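PDB 1SP3: cytochrome c, putative from Shewanella oneidensis, which carries eight covalently bound c-type hemes and probably serves in respiration as an oxidoreductase that reduces tetrathionate. Local coordinates for residues Thr14-Thr19 and Ala79-Lys84; Glu27-Asp32 and Glu188-Ser193; Cys98-Cys101 and Thr107-Lys110. One frame throughout, in Å; residues are numbered along the deposited sequence.

Contact 1: Thr14-Thr19 and Ala79-Lys84; sequences TGSEVT and AGYGWK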
loop_
_atom_site.group_PDB
_atom_site.type_symbol
_atom_site.label_atom_id
_atom_site.label_comp_id
_atom_site.label_asym_id
_atom_site.label_seq_id
_atom_site.Cartn_x
_atom_site.Cartn_y
_atom_site.Cartn_z
ATOM N N THR A 14 -1.694 5.787 -29.087
ATOM C CA THR A 14 -0.916 5.692 -27.824
ATOM C C THR A 14 -1.557 6.520 -26.708
ATOM O O THR A 14 -2.384 7.424 -27.001
ATOM C CB THR A 14 0.629 6.094 -27.980
ATOM O OG1 THR A 14 0.761 7.483 -28.235
ATOM C CG2 THR A 14 1.339 5.411 -29.192
ATOM N N GLY A 15 -1.174 6.243 -25.454
ATOM C CA GLY A 15 -1.686 7.017 -24.326
ATOM C C GLY A 15 -1.297 8.471 -24.400
ATOM O O GLY A 15 -2.153 9.320 -24.222
ATOM N N SER A 16 -0.018 8.764 -24.700
ATOM C CA SER A 16 0.445 10.175 -24.742
ATOM C C SER A 16 -0.205 10.972 -25.800
ATOM O O SER A 16 -0.286 12.175 -25.623
ATOM C CB SER A 16 1.945 10.360 -25.016
ATOM O OG SER A 16 2.623 9.418 -24.279
ATOM N N GLU A 17 -0.615 10.341 -26.904
ATOM C CA GLU A 17 -1.426 11.069 -27.904
ATOM C C GLU A 17 -2.776 11.526 -27.368
ATOM O O GLU A 17 -3.342 12.551 -27.814
ATOM C CB GLU A 17 -1.790 10.137 -29.017
ATOM C CG GLU A 17 -0.816 10.101 -30.141
ATOM C CD GLU A 17 -1.277 9.056 -31.136
ATOM O OE1 GLU A 17 -2.154 9.380 -31.932
ATOM O OE2 GLU A 17 -0.833 7.903 -31.059
ATOM N N VAL A 18 -3.363 10.677 -26.521
ATOM C CA VAL A 18 -4.545 11.098 -25.825
ATOM C C VAL A 18 -4.170 12.245 -24.938
ATOM O O VAL A 18 -4.848 13.255 -24.954
ATOM C CB VAL A 18 -5.247 9.991 -25.046
ATOM C CG1 VAL A 18 -6.467 10.558 -24.278
ATOM C CG2 VAL A 18 -5.729 8.881 -26.022
ATOM N N THR A 19 -3.070 12.107 -24.196
ATOM C CA THR A 19 -2.770 13.090 -23.171
ATOM C C THR A 19 -2.450 14.395 -23.844
ATOM O O THR A 19 -2.771 15.476 -23.301
ATOM C CB THR A 19 -1.562 12.689 -22.268
ATOM O OG1 THR A 19 -1.961 11.629 -21.440
ATOM C CG2 THR A 19 -1.245 13.813 -21.207
ATOM N N ALA A 79 0.504 6.466 -12.588
ATOM C CA ALA A 79 -0.388 7.346 -13.352
ATOM C C ALA A 79 0.383 8.063 -14.494
ATOM O O ALA A 79 0.272 9.297 -14.660
ATOM C CB ALA A 79 -1.074 8.378 -12.399
ATOM N N GLY A 80 1.182 7.276 -15.227
ATOM C CA GLY A 80 2.058 7.731 -16.270
ATOM C C GLY A 80 2.194 6.738 -17.409
ATOM O O GLY A 80 1.731 5.545 -17.299
ATOM N N TYR A 81 2.878 7.160 -18.498
ATOM C CA TYR A 81 3.129 6.244 -19.614
ATOM C C TYR A 81 4.652 6.137 -19.921
ATOM O O TYR A 81 5.224 7.109 -20.299
ATOM C CB TYR A 81 2.481 6.779 -20.918
ATOM C CG TYR A 81 0.976 6.921 -20.867
ATOM C CD1 TYR A 81 0.362 8.148 -21.190
ATOM C CD2 TYR A 81 0.168 5.817 -20.604
ATOM C CE1 TYR A 81 -1.059 8.258 -21.175
ATOM C CE2 TYR A 81 -1.186 5.929 -20.591
ATOM C CZ TYR A 81 -1.814 7.148 -20.881
ATOM O OH TYR A 81 -3.211 7.223 -20.846
ATOM N N GLY A 82 5.286 4.956 -19.822
ATOM C CA GLY A 82 6.697 4.833 -20.249
ATOM C C GLY A 82 7.766 4.764 -19.165
ATOM O O GLY A 82 8.932 4.710 -19.497
ATOM N N TRP A 83 7.413 4.851 -17.878
ATOM C CA TRP A 83 8.434 4.767 -16.836
ATOM C C TRP A 83 8.925 3.297 -16.800
ATOM O O TRP A 83 8.273 2.407 -16.249
ATOM C CB TRP A 83 7.914 5.270 -15.479
ATOM C CG TRP A 83 8.909 5.197 -14.355
ATOM C CD1 TRP A 83 10.213 4.767 -14.442
ATOM C CD2 TRP A 83 8.718 5.590 -13.019
ATOM N NE1 TRP A 83 10.829 4.844 -13.225
ATOM C CE2 TRP A 83 9.927 5.319 -12.322
ATOM C CE3 TRP A 83 7.630 6.042 -12.299
ATOM C CZ2 TRP A 83 10.070 5.540 -10.968
ATOM C CZ3 TRP A 83 7.783 6.298 -10.972
ATOM C CH2 TRP A 83 8.958 6.013 -10.299
ATOM N N LYS A 84 10.038 3.058 -17.480
ATOM C CA LYS A 84 10.590 1.695 -17.656
ATOM C C LYS A 84 11.976 1.563 -17.036
ATOM O O LYS A 84 12.439 0.459 -16.824
ATOM C CB LYS A 84 10.563 1.217 -19.101
ATOM C CG LYS A 84 11.383 2.046 -20.007
ATOM C CD LYS A 84 11.473 1.474 -21.445
ATOM C CE LYS A 84 12.164 2.523 -22.394
ATOM N NZ LYS A 84 12.963 1.982 -23.603
HETATM O O HOH W 1 -4.239 9.854 -20.615
#

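Contact 2: Glu27-Asp32 and Glu188-Ser193; sequences EEQATD and EKHQIS. With HEC (heme c), chain E.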
loop_
_atom_site.group_PDB
_atom_site.type_symbol
_atom_site.label_atom_id
_atom_site.label_comp_id
_atom_site.label_asym_id
_atom_site.label_seq_id
_atom_site.Cartn_x
_atom_site.Cartn_y
_atom_site.Cartn_z
ATOM N N GLU A 27 -3.625 21.737 -19.321
ATOM C CA GLU A 27 -2.268 21.965 -18.843
ATOM C C GLU A 27 -2.107 22.244 -17.342
ATOM O O GLU A 27 -1.167 21.743 -16.679
ATOM C CB GLU A 27 -1.616 23.103 -19.619
ATOM C CG GLU A 27 -0.109 22.902 -19.558
ATOM C CD GLU A 27 0.698 23.936 -20.348
ATOM O OE1 GLU A 27 0.170 24.567 -21.317
ATOM O OE2 GLU A 27 1.889 24.060 -19.990
ATOM N N GLU A 28 -3.036 22.996 -16.781
ATOM C CA GLU A 28 -3.011 23.231 -15.342
ATOM C C GLU A 28 -3.088 21.934 -14.496
ATOM O O GLU A 28 -2.291 21.706 -13.577
ATOM C CB GLU A 28 -4.139 24.212 -14.910
ATOM C CG GLU A 28 -3.617 25.116 -13.786
ATOM C CD GLU A 28 -4.688 25.940 -13.043
ATOM O OE1 GLU A 28 -4.231 26.766 -12.200
ATOM O OE2 GLU A 28 -5.958 25.755 -13.245
ATOM N N GLN A 29 -4.075 21.115 -14.803
ATOM C CA GLN A 29 -4.302 19.852 -14.098
ATOM C C GLN A 29 -3.058 18.953 -14.189
ATOM O O GLN A 29 -2.674 18.351 -13.225
ATOM C CB GLN A 29 -5.482 19.172 -14.808
ATOM C CG GLN A 29 -6.919 19.695 -14.456
ATOM C CD GLN A 29 -7.191 21.116 -14.920
ATOM O OE1 GLN A 29 -6.791 21.506 -15.979
ATOM N NE2 GLN A 29 -7.899 21.863 -14.122
ATOM N N ALA A 30 -2.415 18.869 -15.356
ATOM C CA ALA A 30 -1.188 18.086 -15.506
ATOM C C ALA A 30 -0.116 18.642 -14.581
ATOM O O ALA A 30 0.503 17.922 -13.795
ATOM C CB ALA A 30 -0.764 18.053 -16.919
ATOM N N THR A 31 0.095 19.946 -14.644
ATOM C CA THR A 31 1.096 20.574 -13.825
ATOM C C THR A 31 0.850 20.294 -12.355
ATOM O O THR A 31 1.795 19.972 -11.642
ATOM C CB THR A 31 1.053 22.048 -14.041
ATOM O OG1 THR A 31 1.407 22.290 -15.407
ATOM C CG2 THR A 31 2.156 22.714 -13.259
ATOM N N ASP A 32 -0.410 20.457 -11.936
ATOM C CA ASP A 32 -0.790 20.200 -10.552
ATOM C C ASP A 32 -0.564 18.731 -10.139
ATOM O O ASP A 32 -0.105 18.456 -9.061
ATOM C CB ASP A 32 -2.278 20.555 -10.316
ATOM C CG ASP A 32 -2.548 22.071 -10.369
ATOM O OD1 ASP A 32 -1.600 22.872 -10.055
ATOM O OD2 ASP A 32 -3.698 22.501 -10.713
ATOM N N GLU A 188 -7.997 18.597 -3.925
ATOM C CA GLU A 188 -7.899 19.979 -4.390
ATOM C C GLU A 188 -6.715 20.078 -5.330
ATOM O O GLU A 188 -5.618 19.700 -4.943
ATOM C CB GLU A 188 -7.662 20.945 -3.221
ATOM C CG GLU A 188 -8.679 22.066 -3.248
ATOM C CD GLU A 188 -9.825 21.648 -2.359
ATOM O OE1 GLU A 188 -9.507 21.424 -1.152
ATOM O OE2 GLU A 188 -10.995 21.486 -2.848
ATOM N N LYS A 189 -6.918 20.586 -6.538
ATOM C CA LYS A 189 -5.764 20.722 -7.438
ATOM C C LYS A 189 -5.013 19.376 -7.584
ATOM O O LYS A 189 -3.771 19.333 -7.574
ATOM C CB LYS A 189 -4.823 21.834 -6.929
ATOM C CG LYS A 189 -5.403 23.282 -7.119
ATOM C CD LYS A 189 -4.327 24.376 -6.788
ATOM C CE LYS A 189 -4.944 25.755 -6.435
ATOM N NZ LYS A 189 -5.938 26.233 -7.509
ATOM N N HIS A 190 -5.763 18.286 -7.679
ATOM C CA HIS A 190 -5.213 16.970 -7.826
ATOM C C HIS A 190 -4.292 16.574 -6.731
ATOM O O HIS A 190 -3.554 15.642 -6.923
ATOM C CB HIS A 190 -4.452 16.858 -9.129
ATOM C CG HIS A 190 -5.363 16.598 -10.245
ATOM N ND1 HIS A 190 -5.982 17.607 -10.918
ATOM C CD2 HIS A 190 -5.905 15.446 -10.689
ATOM C CE1 HIS A 190 -6.803 17.089 -11.821
ATOM N NE2 HIS A 190 -6.780 15.767 -11.691
ATOM N N GLN A 191 -4.282 17.321 -5.620
ATOM C CA GLN A 191 -3.722 16.747 -4.347
ATOM C C GLN A 191 -4.815 15.980 -3.581
ATOM O O GLN A 191 -5.748 16.540 -3.027
ATOM C CB GLN A 191 -2.996 17.752 -3.467
ATOM C CG GLN A 191 -2.243 16.998 -2.259
ATOM C CD GLN A 191 -1.214 15.869 -2.626
ATOM O OE1 GLN A 191 -0.041 16.185 -2.902
ATOM N NE2 GLN A 191 -1.643 14.545 -2.584
ATOM N N ILE A 192 -4.715 14.682 -3.642
ATOM C CA ILE A 192 -5.635 13.787 -3.007
ATOM C C ILE A 192 -5.205 13.671 -1.575
ATOM O O ILE A 192 -4.086 13.258 -1.273
ATOM C CB ILE A 192 -5.568 12.444 -3.725
ATOM C CG1 ILE A 192 -6.049 12.567 -5.165
ATOM C CG2 ILE A 192 -6.430 11.343 -3.019
ATOM C CD1 ILE A 192 -5.755 11.347 -5.965
ATOM N N SER A 193 -6.096 14.042 -0.665
ATOM C CA SER A 193 -5.698 14.108 0.701
ATOM C C SER A 193 -5.677 12.710 1.344
ATOM O O SER A 193 -5.996 11.711 0.716
ATOM C CB SER A 193 -6.567 15.139 1.438
ATOM O OG SER A 193 -7.811 14.539 1.649
HETATM FE FE HEC E . -8.111 14.542 -12.517
HETATM C CHA HEC E . -10.602 16.333 -10.980
HETATM C CHB HEC E . -8.589 16.499 -15.278
HETATM C CHC HEC E . -5.387 13.053 -13.894
HETATM C CHD HEC E . -7.903 12.343 -9.966
HETATM N NA HEC E . -9.397 16.109 -13.051
HETATM C C1A HEC E . -10.321 16.712 -12.248
HETATM C C2A HEC E . -10.965 17.834 -12.947
HETATM C C3A HEC E . -10.394 17.913 -14.135
HETATM C C4A HEC E . -9.381 16.825 -14.202
HETATM C CMA HEC E . -10.711 18.969 -15.247
HETATM C CAA HEC E . -12.067 18.773 -12.378
HETATM C CBA HEC E . -11.512 19.525 -11.127
HETATM C CGA HEC E . -10.224 20.261 -11.470
HETATM O O1A HEC E . -10.336 20.999 -12.480
HETATM O O2A HEC E . -9.138 20.157 -10.756
HETATM N NB HEC E . -7.207 14.747 -14.182
HETATM C C1B HEC E . -7.532 15.589 -15.203
HETATM C C2B HEC E . -6.523 15.432 -16.216
HETATM C C3B HEC E . -5.662 14.510 -15.817
HETATM C C4B HEC E . -6.068 14.035 -14.549
HETATM C CMB HEC E . -6.511 16.194 -17.587
HETATM C CAB HEC E . -4.364 14.032 -16.567
HETATM C CBB HEC E . -3.395 14.900 -16.999
HETATM N NC HEC E . -6.819 12.954 -11.994
HETATM C C1C HEC E . -5.788 12.485 -12.729
HETATM C C2C HEC E . -5.219 11.329 -12.064
HETATM C C3C HEC E . -5.906 11.113 -10.943
HETATM C C4C HEC E . -6.929 12.173 -10.894
HETATM C CMC HEC E . -4.016 10.538 -12.624
HETATM C CAC HEC E . -5.761 9.977 -9.853
HETATM C CBC HEC E . -4.609 9.470 -9.373
HETATM N ND HEC E . -9.080 14.382 -10.784
HETATM C C1D HEC E . -8.827 13.358 -9.860
HETATM C C2D HEC E . -9.688 13.531 -8.757
HETATM C C3D HEC E . -10.465 14.816 -9.057
HETATM C C4D HEC E . -10.068 15.233 -10.343
HETATM C CMD HEC E . -9.791 12.658 -7.443
HETATM C CAD HEC E . -11.560 15.466 -8.207
HETATM C CBD HEC E . -12.810 14.625 -8.454
HETATM C CGD HEC E . -14.028 14.992 -7.634
HETATM O O1D HEC E . -14.966 14.145 -7.562
HETATM O O2D HEC E . -14.051 16.117 -7.064
HETATM O O HOH W 2 -5.704 20.638 -10.797
HETATM O O HOH W 3 -0.810 19.777 -6.869
#

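Contact 3: Cys98-Cys101 and Thr107-Lys110; sequences CLIC and TYVK. With HEC (heme c), chain E.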
loop_
_atom_site.group_PDB
_atom_site.type_symbol
_atom_site.label_atom_id
_atom_site.label_comp_id
_atom_site.label_asym_id
_atom_site.label_seq_id
_atom_site.Cartn_x
_atom_site.Cartn_y
_atom_site.Cartn_z
ATOM N N CYS A 98 -4.109 10.447 -17.833
ATOM C CA CYS A 98 -5.328 11.145 -17.466
ATOM C C CYS A 98 -6.473 10.251 -17.473
ATOM O O CYS A 98 -7.435 10.556 -16.833
ATOM C CB CYS A 98 -5.712 12.285 -18.428
ATOM S SG CYS A 98 -4.413 13.490 -18.437
ATOM N N LEU A 99 -6.379 9.125 -18.158
ATOM C CA LEU A 99 -7.506 8.198 -18.272
ATOM C C LEU A 99 -7.711 7.215 -17.121
ATOM O O LEU A 99 -8.872 6.776 -16.871
ATOM C CB LEU A 99 -7.328 7.409 -19.570
ATOM C CG LEU A 99 -7.142 8.340 -20.758
ATOM C CD1 LEU A 99 -6.694 7.456 -21.964
ATOM C CD2 LEU A 99 -8.441 9.173 -21.065
ATOM N N ILE A 100 -6.618 6.836 -16.452
ATOM C CA ILE A 100 -6.753 5.820 -15.445
ATOM C C ILE A 100 -7.723 6.285 -14.300
ATOM O O ILE A 100 -8.543 5.496 -13.807
ATOM C CB ILE A 100 -5.382 5.316 -14.963
ATOM C CG1 ILE A 100 -5.489 4.136 -13.960
ATOM C CG2 ILE A 100 -4.584 6.435 -14.357
ATOM C CD1 ILE A 100 -5.725 2.885 -14.664
ATOM N N CYS A 101 -7.710 7.553 -13.923
ATOM C CA CYS A 101 -8.640 7.976 -12.867
ATOM C C CYS A 101 -9.977 8.450 -13.379
ATOM O O CYS A 101 -10.909 8.572 -12.617
ATOM C CB CYS A 101 -8.041 9.085 -12.010
ATOM S SG CYS A 101 -6.554 8.511 -11.095
ATOM N N THR A 107 -13.569 0.177 -19.390
ATOM C CA THR A 107 -12.732 -0.659 -20.265
ATOM C C THR A 107 -11.253 -0.257 -20.232
ATOM O O THR A 107 -10.409 -1.000 -20.768
ATOM C CB THR A 107 -13.190 -0.625 -21.723
ATOM O OG1 THR A 107 -12.915 0.680 -22.300
ATOM C CG2 THR A 107 -14.693 -0.877 -21.825
ATOM N N TYR A 108 -10.933 0.926 -19.679
ATOM C CA TYR A 108 -9.544 1.376 -19.745
ATOM C C TYR A 108 -8.681 0.517 -18.800
ATOM O O TYR A 108 -8.993 0.347 -17.637
ATOM C CB TYR A 108 -9.374 2.881 -19.505
ATOM C CG TYR A 108 -7.908 3.334 -19.516
ATOM C CD1 TYR A 108 -7.257 3.645 -20.690
ATOM C CD2 TYR A 108 -7.191 3.491 -18.306
ATOM C CE1 TYR A 108 -5.953 4.124 -20.692
ATOM C CE2 TYR A 108 -5.880 3.983 -18.318
ATOM C CZ TYR A 108 -5.272 4.267 -19.509
ATOM O OH TYR A 108 -3.980 4.671 -19.509
ATOM N N VAL A 109 -7.634 -0.076 -19.356
ATOM C CA VAL A 109 -6.788 -1.013 -18.636
ATOM C C VAL A 109 -5.343 -0.810 -19.125
ATOM O O VAL A 109 -5.096 -0.765 -20.344
ATOM C CB VAL A 109 -7.179 -2.491 -18.931
ATOM C CG1 VAL A 109 -6.104 -3.483 -18.341
ATOM C CG2 VAL A 109 -8.554 -2.834 -18.349
ATOM N N LYS A 110 -4.415 -0.727 -18.188
ATOM C CA LYS A 110 -2.943 -0.559 -18.429
ATOM C C LYS A 110 -2.361 -1.965 -18.447
ATOM O O LYS A 110 -2.644 -2.798 -17.597
ATOM C CB LYS A 110 -2.291 0.273 -17.301
ATOM C CG LYS A 110 -2.683 1.767 -17.332
ATOM C CD LYS A 110 -2.263 2.544 -16.079
ATOM C CE LYS A 110 -0.850 3.078 -16.135
ATOM N NZ LYS A 110 -0.728 4.384 -16.728
HETATM FE FE HEC E . -8.111 14.542 -12.517
HETATM C CHA HEC E . -10.602 16.333 -10.980
HETATM C CHB HEC E . -8.589 16.499 -15.278
HETATM C CHC HEC E . -5.387 13.053 -13.894
HETATM C CHD HEC E . -7.903 12.343 -9.966
HETATM N NA HEC E . -9.397 16.109 -13.051
HETATM C C1A HEC E . -10.321 16.712 -12.248
HETATM C C2A HEC E . -10.965 17.834 -12.947
HETATM C C3A HEC E . -10.394 17.913 -14.135
HETATM C C4A HEC E . -9.381 16.825 -14.202
HETATM C CMA HEC E . -10.711 18.969 -15.247
HETATM C CAA HEC E . -12.067 18.773 -12.378
HETATM C CBA HEC E . -11.512 19.525 -11.127
HETATM C CGA HEC E . -10.224 20.261 -11.470
HETATM O O1A HEC E . -10.336 20.999 -12.480
HETATM O O2A HEC E . -9.138 20.157 -10.756
HETATM N NB HEC E . -7.207 14.747 -14.182
HETATM C C1B HEC E . -7.532 15.589 -15.203
HETATM C C2B HEC E . -6.523 15.432 -16.216
HETATM C C3B HEC E . -5.662 14.510 -15.817
HETATM C C4B HEC E . -6.068 14.035 -14.549
HETATM C CMB HEC E . -6.511 16.194 -17.587
HETATM C CAB HEC E . -4.364 14.032 -16.567
HETATM C CBB HEC E . -3.395 14.900 -16.999
HETATM N NC HEC E . -6.819 12.954 -11.994
HETATM C C1C HEC E . -5.788 12.485 -12.729
HETATM C C2C HEC E . -5.219 11.329 -12.064
HETATM C C3C HEC E . -5.906 11.113 -10.943
HETATM C C4C HEC E . -6.929 12.173 -10.894
HETATM C CMC HEC E . -4.016 10.538 -12.624
HETATM C CAC HEC E . -5.761 9.977 -9.853
HETATM C CBC HEC E . -4.609 9.470 -9.373
HETATM N ND HEC E . -9.080 14.382 -10.784
HETATM C C1D HEC E . -8.827 13.358 -9.860
HETATM C C2D HEC E . -9.688 13.531 -8.757
HETATM C C3D HEC E . -10.465 14.816 -9.057
HETATM C C4D HEC E . -10.068 15.233 -10.343
HETATM C CMD HEC E . -9.791 12.658 -7.443
HETATM C CAD HEC E . -11.560 15.466 -8.207
HETATM C CBD HEC E . -12.810 14.625 -8.454
HETATM C CGD HEC E . -14.028 14.992 -7.634
HETATM O O1D HEC E . -14.966 14.145 -7.562
HETATM O O2D HEC E . -14.051 16.117 -7.064
#

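Contact 1: Thr14-Thr19 and Ala79-Lys84
Tyr-81, from the loop that follows helix 71-74, lays its ring against the first turn of helix 15-34, where Gly-15 passes beneath it. The apolar part of the contact is a CH-pi interaction: Gly-15 CA sits 3.7 Å from the ring centroid, over one face but shifted toward the rim, below CZ. The peptide that follows runs on under the same side of the ring, with Gly-15 C 3.2 Å from Tyr-81 CE1. A chi1 of -62° puts CG anti to the carbonyl carbon of Tyr-81 and brings CE1 and CZ over the backbone of Gly-15. A side chain at Gly-15 would run into the ring, since a CB there would come within 2.3 Å of Tyr-81 CZ, too close for the ring to stay where it is.

Polar contacts lie around the ring. Thr-19 OG1 meets its edge in the ring plane, 3.5 Å from CE1. A water links the two residues, donating to Thr-19 OG1 at 3.0 Å and lying 2.8 Å from Tyr-81 OH. Thr-19 OG1 is also hydrogen-bonded to Val-96 O, and Tyr-81 OH to Tyr-108 OH.

Within the helix end, Thr-14 and Glu-17 form a capping box: Glu-17 N bonds weakly to Thr-14 OG1, and Thr-14 N weakly to Glu-17 OE2, at 3.0 Å.

Val-18 and Ala-79 each touch a heme, so both segments also line heme pockets. The chemistry implies a close fit that depends on the bare backbone of Gly-15, with the phenol oxygen kept in a buried polar network.

Contact 2: Glu27-Asp32 and Glu188-Ser193
Gln-29 and His-190 meet beside a bis-histidine c-type heme, where a type I' turn, Glu-188 to Gln-191, brings the axial ligand up to helix 15-34. His-190 NE2 binds the iron at 2.0 Å, and His-102 supplies the other axial nitrogen. Gln-29 CG packs obliquely on the imidazole, 3.7 Å from His-190 CE1, and equally close to the heme meso carbon CHB. A bend at chi2 (67°) turns the Gln-29 amide toward the heme propionate, and NE2 makes a weak hydrogen bond to heme O1A at 3.1 Å. Its OE1 accepts from His-26 ND1, an axial ligand of a second heme. Replacing Gln-29 by alanine is likely to leave the propionate and His-26 ND1 without this partner and open a gap beside the imidazole.

Farther out, a water that accepts from His-190 ND1 and donates to Asp-32 OD2, and weakly to heme O2A, probably helps to fix the rotation of the imidazole. This link would probably give the ligand slightly more imidazolate character. Asp-32 CB also rests on Lys-189 O at 3.4 Å. A second water donates to Asp-32 O at 2.7 Å and to Lys-189 O at 3.1 Å.

Contact 3: Cys98-Cys101 and Thr107-Lys110
This is a buried, mainly apolar contact in which the two middle residues of a heme-binding CXXCH motif, Leu-99 and Ile-100, pack on Tyr-108 in the loop beyond helix 99-102. The motif's cysteines point the other way, Cys-98 SG bonded to heme CAB and Cys-101 SG to heme CAC, so that the short helix stands between the porphyrin and the tyrosine. Leu-99 CB lies over the centre of the Tyr-108 ring in a CH-pi contact, 3.7 Å from the centroid and 9° off the normal. Its methyl CD1 reaches Tyr-108 CE1 at 3.6 Å. Ile-100 approaches obliquely past the CE2 rim, on the same side of the ring plane, CB 3.6 Å from Tyr-108 CE2. A chi1 of 178° carries the Tyr-108 ring away from its own N and under Leu-99 CB.

The polar ends converge on Asp-97: OD2 takes a hydrogen bond from Tyr-108 OH and a salt bridge from Lys-110 NZ, while OD1 receives Ile-100 N. Asp-97 thus ties the loop to the helix start, and probably offsets the charge of the buried lysine. Bends at chi3 and chi4 turn NZ toward Asp-97; before them, Lys-110 CD lies 3.8 Å from Ile-100 CD1.

Overall arrangement
From the N terminus, helix 15-34 supplies the first segments of both contact 1, at its start, and contact 2, farther along. Contact 1 closes first, when the loop after helix 71-74 returns to the helix. Contact 3 then closes a short loop, five residues between its segments, at the end of helix 99-102. Contact 2 closes last, when the 187-192 hairpin arrives; its long loop therefore contains contact 3 and crosses contact 1. Contacts 1 and 3 touch, Gly-80 O meeting Lys-110 NZ and Val-18 packing on Leu-99, with centres about 11 Å apart. Contact 2 stands about 17 Å, centre to centre, from each. Contacts 2 and 3 share one heme, held by histidine and cysteines respectively.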